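Local coordinates for Lin0012 protein (Listeria innocua, PDB 3K17) that probably phosphorylates phosphomevalonate with ATP, a step of the mevalonate route to isopentenyl diphosphate, at residues 145-150 with 194-199; 158-163 with 175-180. All coordinates share one frame; numbering follows the deposited sequence.

Contact 1 of 2, residues 145-150 with 194-199; sequences FKLAAL and WFMKEP
Lys146 reaches from helix 141-156 to the C-terminal end of helix 192-197. Its first torsion sets CG beside the backbone N (chi1 -68°), and beyond CG the chain is fully extended. This carries NZ into a group of backbone carbonyls. The strong bond runs from Lys146 NZ to Glu198 O at 2.8 Å. The ammonium lies above that carbonyl plane, 49° out of it. Two weak bonds join it: Lys146 NZ to Met196 O at 3.3 Å and Lys146 NZ to Phe195 O at 3.5 Å. A water accepts from Lys146 NZ and donates to Met196 O, so it bridges the same pair.

The lysine thus ties the last turn of helix 192-197 to the residue just past it, Glu198, the first to leave helical angles. A positive charge here probably interacts favourably with the helix dipole. Lys143 also bonds to Met196 O, and Trp200 makes a cation-pi contact with Lys146.

The side chain of Met196, a selenomethionine, lies alongside the aliphatic part of Lys146, and the two point opposite ways. The Met196 chain bends at chi2 and chi3, which turns its CE back against Lys146 CB. That pair is tight, with CE of Met196 3.4 Å from CB of Lys146. Leu147 lies roughly perpendicular to the Met196 chain and sets its CD2 3.6 Å from Met196 SE. Leu150, one turn after Lys146, runs antiparallel to the Met196 chain and brings its CD1 4.0 Å from Met196 CE. The same Leu150 CD1 lies obliquely to the Phe195 ring, 4.3 Å from Phe195 CB. Helix 76-91 borders this apolar layer: Ile84 touches Leu147 and Leu150, while Phe88 touches Leu147 and Met196.

Contact 2 of 2, residues 158-163 with 175-180; sequences NGSCGD and YTTFDQ
Tyr175 and Gln180 each donate a hydrogen bond to a backbone carbonyl of 158-163. Tyr175 OH gives its proton to Ser160 O at 2.8 Å, tilted 20° from the carbonyl plane. Gln180 NE2 bonds to Gly159 O at 3.0 Å, with an N-H...O angle of 161°. The acceptor lies close to the amide plane of Gln180, but the donor stands above the carbonyl plane of Gly159. Gln180 NE2 also bonds to Val24 O. Gln180 OE1 is buried by the contact and has no hydrogen-bond partner in the model.

Ser160 OG accepts from Gly162 N at 3.1 Å. This is an ST turn, just where helix 162-169 begins, and Cys161 holds the N-cap position. Strand 172-176 belongs to the large mixed sheet, so the contact joins that helix start to the strand that follows it and the turn beyond. Thr177 OG1 touches Ser160 CB, but its main bond is to Val23 O.

The rings supply the other contacts. Gly162 CA makes a CH-pi contact over one face of Tyr175, 3.6 Å from the ring centroid. In Tyr175, CG lies opposite the backbone N (chi1 175°), which lays that ring face against Gly162 and brings OH to Ser160 O. Phe178 presents its edge to Cys161: its CE2 lies 4.1 Å from Cys161 CB, and Cys161 SG makes a sulfur-aromatic contact at that edge.

From the N terminus, after the early strands and helices 76-91 and 119-135, the chain enters helix 141-156, which carries 145-150. It then enters the turn 158-163 and helix 162-169, and returns along strand 172-176 to 175-180. There contact 2 closes a short loop. After helix 180-187 the chain reaches helix 192-197, and contact 1 closes a longer loop. Contact 2 is nested inside it. Contact 1 ties two helices together; contact 2 ties a helix start to the end of a sheet strand. Their centres are 13 Å apart, yet they touch: Phe145 packs on Tyr175 and Cys161, and Ala149 packs on Cys161. Helix 141-156 thus supplies one side of contact 1 and packs against contact 2.

Contact 1 of 2, residues 145-150 with 194-199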
ATOM      1  N   PHE A 145      -6.980  34.503  17.907  1.00 18.75           N
ATOM      2  CA  PHE A 145      -7.681  34.356  16.643  1.00 17.55           C
ATOM      3  C   PHE A 145      -6.717  33.778  15.613  1.00 16.95           C
ATOM      4  O   PHE A 145      -7.084  32.898  14.840  1.00 15.84           O
ATOM      5  CB  PHE A 145      -8.193  35.697  16.117  1.00 17.14           C
ATOM      6  CG  PHE A 145      -8.565  35.655  14.667  1.00 17.16           C
ATOM      7  CD1 PHE A 145      -9.765  35.077  14.257  1.00 14.20           C
ATOM      8  CD2 PHE A 145      -7.681  36.129  13.699  1.00 17.18           C
ATOM      9  CE1 PHE A 145     -10.078  34.970  12.904  1.00 13.95           C
ATOM     10  CE2 PHE A 145      -7.990  36.024  12.341  1.00 17.15           C
ATOM     11  CZ  PHE A 145      -9.194  35.442  11.947  1.00 14.79           C
ATOM     12  N   LYS A 146      -5.490  34.293  15.600  1.00 18.21           N
ATOM     13  CA  LYS A 146      -4.476  33.836  14.656  1.00 18.92           C
ATOM     14  C   LYS A 146      -4.161  32.346  14.826  1.00 17.97           C
ATOM     15  O   LYS A 146      -4.001  31.631  13.848  1.00 16.16           O
ATOM     16  CB  LYS A 146      -3.186  34.652  14.815  1.00 23.06           C
ATOM     17  CG  LYS A 146      -3.288  36.114  14.387  1.00 23.83           C
ATOM     18  CD  LYS A 146      -1.943  36.800  14.575  1.00 26.50           C
ATOM     19  CE  LYS A 146      -1.986  38.275  14.209  1.00 29.33           C
ATOM     20  NZ  LYS A 146      -0.652  38.914  14.427  1.00 31.44           N
ATOM     21  N   LEU A 147      -4.042  31.890  16.066  1.00 18.02           N
ATOM     22  CA  LEU A 147      -3.772  30.477  16.311  1.00 17.42           C
ATOM     23  C   LEU A 147      -4.954  29.659  15.779  1.00 15.87           C
ATOM     24  O   LEU A 147      -4.772  28.701  15.037  1.00 15.72           O
ATOM     25  CB  LEU A 147      -3.599  30.218  17.810  1.00 17.40           C
ATOM     26  CG  LEU A 147      -2.350  30.796  18.483  1.00 20.37           C
ATOM     27  CD1 LEU A 147      -2.468  30.644  19.993  1.00 18.98           C
ATOM     28  CD2 LEU A 147      -1.098  30.088  17.962  1.00 20.19           C
ATOM     29  N   ALA A 148      -6.165  30.065  16.153  1.00 14.43           N
ATOM     30  CA  ALA A 148      -7.378  29.377  15.734  1.00 13.68           C
ATOM     31  C   ALA A 148      -7.572  29.405  14.219  1.00 14.77           C
ATOM     32  O   ALA A 148      -8.017  28.412  13.620  1.00 14.58           O
ATOM     33  CB  ALA A 148      -8.591  29.993  16.433  1.00 12.30           C
ATOM     34  N   ALA A 149      -7.242  30.535  13.600  1.00 15.34           N
ATOM     35  CA  ALA A 149      -7.382  30.689  12.156  1.00 16.63           C
ATOM     36  C   ALA A 149      -6.392  29.816  11.377  1.00 18.23           C
ATOM     37  O   ALA A 149      -6.766  29.179  10.385  1.00 17.69           O
ATOM     38  CB  ALA A 149      -7.205  32.155  11.763  1.00 19.49           C
ATOM     39  N   LEU A 150      -5.133  29.801  11.808  1.00 16.59           N
ATOM     40  CA  LEU A 150      -4.121  28.978  11.145  1.00 17.79           C
ATOM     41  C   LEU A 150      -4.529  27.515  11.267  1.00 16.59           C
ATOM     42  O   LEU A 150      -4.462  26.762  10.303  1.00 16.76           O
ATOM     43  CB  LEU A 150      -2.748  29.157  11.797  1.00 16.44           C
ATOM     44  CG  LEU A 150      -1.986  30.459  11.535  1.00 19.89           C
ATOM     45  CD1 LEU A 150      -0.664  30.455  12.292  1.00 18.66           C
ATOM     46  CD2 LEU A 150      -1.736  30.600  10.040  1.00 19.53           C
ATOM     47  N   TRP A 194       6.669  33.936  14.635  1.00 24.69           N
ATOM     48  CA  TRP A 194       6.742  35.071  13.727  1.00 24.60           C
ATOM     49  C   TRP A 194       5.333  35.483  13.304  1.00 25.32           C
ATOM     50  O   TRP A 194       5.032  36.670  13.165  1.00 25.29           O
ATOM     51  CB  TRP A 194       7.563  34.704  12.487  1.00 25.53           C
ATOM     52  CG  TRP A 194       7.710  35.826  11.508  1.00 24.22           C
ATOM     53  CD1 TRP A 194       8.684  36.786  11.493  1.00 26.75           C
ATOM     54  CD2 TRP A 194       6.818  36.144  10.438  1.00 25.22           C
ATOM     55  NE1 TRP A 194       8.450  37.687  10.476  1.00 24.38           N
ATOM     56  CE2 TRP A 194       7.310  37.315   9.814  1.00 25.28           C
ATOM     57  CE3 TRP A 194       5.646  35.554   9.944  1.00 24.43           C
ATOM     58  CZ2 TRP A 194       6.669  37.905   8.722  1.00 25.25           C
ATOM     59  CZ3 TRP A 194       5.007  36.144   8.857  1.00 24.16           C
ATOM     60  CH2 TRP A 194       5.523  37.308   8.258  1.00 24.38           C
ATOM     61  N   PHE A 195       4.473  34.493  13.091  1.00 22.73           N
ATOM     62  CA  PHE A 195       3.094  34.752  12.682  1.00 22.47           C
ATOM     63  C   PHE A 195       2.316  35.495  13.761  1.00 22.45           C
ATOM     64  O   PHE A 195       1.481  36.345  13.455  1.00 21.93           O
ATOM     65  CB  PHE A 195       2.373  33.430  12.371  1.00 21.87           C
ATOM     66  CG  PHE A 195       2.484  32.990  10.936  1.00 21.28           C
ATOM     67  CD1 PHE A 195       1.884  33.733   9.922  1.00 20.22           C
ATOM     68  CD2 PHE A 195       3.146  31.811  10.602  1.00 21.45           C
ATOM     69  CE1 PHE A 195       1.931  33.309   8.595  1.00 20.78           C
ATOM     70  CE2 PHE A 195       3.204  31.369   9.273  1.00 22.14           C
ATOM     71  CZ  PHE A 195       2.594  32.116   8.266  1.00 21.97           C
HETATM   72  N   MSE A 196       2.594  35.165  15.022  1.00 24.63           N
HETATM   73  CA  MSE A 196       1.908  35.777  16.156  1.00 26.98           C
HETATM   74  C   MSE A 196       2.284  37.237  16.367  1.00 28.70           C
HETATM   75  O   MSE A 196       1.458  38.042  16.789  1.00 29.81           O
HETATM   76  CB  MSE A 196       2.208  35.002  17.444  1.00 27.72           C
HETATM   77  CG  MSE A 196       1.652  33.585  17.486  1.00 33.32           C
HETATM   78 SE   MSE A 196      -0.273  33.513  17.203  1.00 44.32          SE
HETATM   79  CE  MSE A 196      -0.258  33.071  15.321  1.00 36.10           C
ATOM     80  N   LYS A 197       3.535  37.569  16.082  1.00 31.00           N
ATOM     81  CA  LYS A 197       4.018  38.931  16.267  1.00 32.48           C
ATOM     82  C   LYS A 197       3.848  39.810  15.041  1.00 31.78           C
ATOM     83  O   LYS A 197       3.831  41.033  15.147  1.00 33.57           O
ATOM     84  CB  LYS A 197       5.492  38.908  16.676  1.00 33.84           C
ATOM     85  CG  LYS A 197       5.718  38.278  18.037  1.00 39.37           C
ATOM     86  CD  LYS A 197       7.171  38.340  18.466  1.00 40.28           C
ATOM     87  CE  LYS A 197       7.328  37.779  19.874  1.00 42.97           C
ATOM     88  NZ  LYS A 197       8.733  37.841  20.353  1.00 43.54           N
ATOM     89  N   GLU A 198       3.716  39.192  13.876  1.00 29.95           N
ATOM     90  CA  GLU A 198       3.566  39.958  12.651  1.00 30.28           C
ATOM     91  C   GLU A 198       2.113  40.337  12.357  1.00 31.20           C
ATOM     92  O   GLU A 198       1.214  39.493  12.391  1.00 31.07           O
ATOM     93  CB  GLU A 198       4.129  39.160  11.472  1.00 31.04           C
ATOM     94  CG  GLU A 198       4.316  39.957  10.188  1.00 32.66           C
ATOM     95  CD  GLU A 198       5.510  40.899  10.252  1.00 35.17           C
ATOM     96  OE1 GLU A 198       6.226  40.887  11.277  1.00 34.10           O
ATOM     97  OE2 GLU A 198       5.733  41.642   9.270  1.00 37.02           O
ATOM     98  N   PRO A 199       1.857  41.626  12.092  1.00 30.50           N
ATOM     99  CA  PRO A 199       0.469  41.992  11.793  1.00 29.78           C
ATOM    100  C   PRO A 199       0.092  41.371  10.443  1.00 28.07           C
ATOM    101  O   PRO A 199       0.871  41.414   9.491  1.00 27.29           O
ATOM    102  CB  PRO A 199       0.511  43.525  11.757  1.00 29.80           C
ATOM    103  CG  PRO A 199       1.938  43.831  11.375  1.00 32.05           C
ATOM    104  CD  PRO A 199       2.719  42.820  12.181  1.00 30.01           C
TER
HETATM  105  O   HOH W   1      -1.058  39.766  17.153  1.00 36.26           O

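Contact 2 of 2, residues 158-163 with 175-180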
ATOM      1  N   ASN A 158      -9.650  25.506   3.120  1.00 22.63           N
ATOM      2  CA  ASN A 158     -10.244  26.690   2.495  1.00 24.16           C
ATOM      3  C   ASN A 158     -11.094  27.412   3.531  1.00 22.70           C
ATOM      4  O   ASN A 158     -11.143  27.000   4.691  1.00 24.28           O
ATOM      5  CB  ASN A 158     -11.106  26.300   1.287  1.00 26.29           C
ATOM      6  CG  ASN A 158     -12.151  25.255   1.626  1.00 26.52           C
ATOM      7  OD1 ASN A 158     -12.895  25.402   2.586  1.00 28.02           O
ATOM      8  ND2 ASN A 158     -12.208  24.196   0.836  1.00 30.88           N
ATOM      9  N   GLY A 159     -11.757  28.488   3.117  1.00 22.32           N
ATOM     10  CA  GLY A 159     -12.584  29.250   4.036  1.00 19.86           C
ATOM     11  C   GLY A 159     -11.919  30.566   4.421  1.00 21.72           C
ATOM     12  O   GLY A 159     -10.694  30.708   4.334  1.00 19.32           O
ATOM     13  N   SER A 160     -12.727  31.525   4.864  1.00 19.37           N
ATOM     14  CA  SER A 160     -12.239  32.849   5.241  1.00 18.67           C
ATOM     15  C   SER A 160     -11.831  32.981   6.697  1.00 18.42           C
ATOM     16  O   SER A 160     -11.122  33.918   7.057  1.00 18.61           O
ATOM     17  CB  SER A 160     -13.326  33.885   4.973  1.00 18.08           C
ATOM     18  OG  SER A 160     -14.409  33.680   5.868  1.00 20.25           O
ATOM     19  N   CYS A 161     -12.281  32.043   7.529  1.00 16.19           N
ATOM     20  CA  CYS A 161     -12.022  32.081   8.959  1.00 16.65           C
ATOM     21  C   CYS A 161     -12.893  33.151   9.624  1.00 16.11           C
ATOM     22  O   CYS A 161     -12.655  33.535  10.761  1.00 15.84           O
ATOM     23  CB  CYS A 161     -10.544  32.333   9.256  1.00 15.44           C
ATOM     24  SG  CYS A 161      -9.522  30.864   8.972  1.00 19.41           S
ATOM     25  N   GLY A 162     -13.900  33.631   8.899  1.00 18.06           N
ATOM     26  CA  GLY A 162     -14.820  34.607   9.467  1.00 15.90           C
ATOM     27  C   GLY A 162     -15.602  33.901  10.566  1.00 14.94           C
ATOM     28  O   GLY A 162     -16.017  34.520  11.552  1.00 13.45           O
ATOM     29  N   ASP A 163     -15.800  32.590  10.399  1.00 14.05           N
ATOM     30  CA  ASP A 163     -16.509  31.805  11.398  1.00 12.20           C
ATOM     31  C   ASP A 163     -15.661  31.741  12.661  1.00 12.79           C
ATOM     32  O   ASP A 163     -16.179  31.845  13.765  1.00 12.22           O
ATOM     33  CB  ASP A 163     -16.833  30.390  10.881  1.00 16.28           C
ATOM     34  CG  ASP A 163     -15.639  29.687  10.248  1.00 18.04           C
ATOM     35  OD1 ASP A 163     -14.538  30.275  10.148  1.00 18.04           O
ATOM     36  OD2 ASP A 163     -15.816  28.521   9.843  1.00 20.90           O
ATOM     37  N   TYR A 175     -16.214  41.310   9.632  1.00 21.04           N
ATOM     38  CA  TYR A 175     -14.952  40.592   9.478  1.00 18.21           C
ATOM     39  C   TYR A 175     -14.333  40.820   8.109  1.00 18.65           C
ATOM     40  O   TYR A 175     -14.987  40.616   7.084  1.00 20.52           O
ATOM     41  CB  TYR A 175     -15.177  39.089   9.664  1.00 15.85           C
ATOM     42  CG  TYR A 175     -13.938  38.268   9.389  1.00 18.08           C
ATOM     43  CD1 TYR A 175     -12.881  38.250  10.293  1.00 14.48           C
ATOM     44  CD2 TYR A 175     -13.805  37.537   8.204  1.00 16.47           C
ATOM     45  CE1 TYR A 175     -11.716  37.528  10.030  1.00 19.69           C
ATOM     46  CE2 TYR A 175     -12.641  36.813   7.932  1.00 18.53           C
ATOM     47  CZ  TYR A 175     -11.601  36.812   8.850  1.00 17.38           C
ATOM     48  OH  TYR A 175     -10.448  36.099   8.594  1.00 16.14           O
ATOM     49  N   THR A 176     -13.074  41.239   8.090  1.00 18.33           N
ATOM     50  CA  THR A 176     -12.376  41.459   6.834  1.00 19.59           C
ATOM     51  C   THR A 176     -11.225  40.468   6.722  1.00 20.41           C
ATOM     52  O   THR A 176     -10.240  40.536   7.463  1.00 22.72           O
ATOM     53  CB  THR A 176     -11.841  42.896   6.730  1.00 21.30           C
ATOM     54  OG1 THR A 176     -12.936  43.811   6.833  1.00 19.06           O
ATOM     55  CG2 THR A 176     -11.131  43.102   5.396  1.00 19.43           C
ATOM     56  N   THR A 177     -11.370  39.556   5.772  1.00 22.84           N
ATOM     57  CA  THR A 177     -10.415  38.485   5.531  1.00 22.48           C
ATOM     58  C   THR A 177      -8.970  38.918   5.332  1.00 23.65           C
ATOM     59  O   THR A 177      -8.680  39.818   4.547  1.00 25.08           O
ATOM     60  CB  THR A 177     -10.857  37.655   4.308  1.00 21.37           C
ATOM     61  OG1 THR A 177     -12.252  37.341   4.433  1.00 20.01           O
ATOM     62  CG2 THR A 177     -10.045  36.360   4.214  1.00 20.95           C
ATOM     63  N   PHE A 178      -8.068  38.252   6.047  1.00 21.78           N
ATOM     64  CA  PHE A 178      -6.643  38.531   5.956  1.00 21.36           C
ATOM     65  C   PHE A 178      -6.134  38.088   4.590  1.00 20.95           C
ATOM     66  O   PHE A 178      -6.847  37.420   3.840  1.00 22.66           O
ATOM     67  CB  PHE A 178      -5.900  37.783   7.068  1.00 21.00           C
ATOM     68  CG  PHE A 178      -6.139  36.291   7.063  1.00 20.77           C
ATOM     69  CD1 PHE A 178      -5.466  35.463   6.170  1.00 21.52           C
ATOM     70  CD2 PHE A 178      -7.038  35.718   7.957  1.00 18.88           C
ATOM     71  CE1 PHE A 178      -5.683  34.075   6.171  1.00 23.24           C
ATOM     72  CE2 PHE A 178      -7.264  34.334   7.964  1.00 22.53           C
ATOM     73  CZ  PHE A 178      -6.586  33.516   7.071  1.00 22.49           C
ATOM     74  N   ASP A 179      -4.900  38.460   4.267  1.00 23.60           N
ATOM     75  CA  ASP A 179      -4.306  38.098   2.986  1.00 23.64           C
ATOM     76  C   ASP A 179      -3.976  36.607   2.981  1.00 24.08           C
ATOM     77  O   ASP A 179      -2.929  36.188   3.470  1.00 20.40           O
ATOM     78  CB  ASP A 179      -3.033  38.910   2.748  1.00 25.57           C
ATOM     79  CG  ASP A 179      -2.538  38.805   1.320  1.00 26.97           C
ATOM     80  OD1 ASP A 179      -2.657  37.714   0.723  1.00 23.27           O
ATOM     81  OD2 ASP A 179      -2.020  39.814   0.801  1.00 31.73           O
ATOM     82  N   GLN A 180      -4.889  35.826   2.414  1.00 25.50           N
ATOM     83  CA  GLN A 180      -4.780  34.371   2.335  1.00 27.34           C
ATOM     84  C   GLN A 180      -3.474  33.850   1.744  1.00 27.23           C
ATOM     85  O   GLN A 180      -2.810  32.995   2.334  1.00 25.08           O
ATOM     86  CB  GLN A 180      -5.951  33.824   1.520  1.00 30.41           C
ATOM     87  CG  GLN A 180      -7.321  34.103   2.129  1.00 33.34           C
ATOM     88  CD  GLN A 180      -7.890  32.898   2.861  1.00 32.24           C
ATOM     89  OE1 GLN A 180      -7.209  32.272   3.660  1.00 37.01           O
ATOM     90  NE2 GLN A 180      -9.148  32.577   2.590  1.00 33.97           N
TER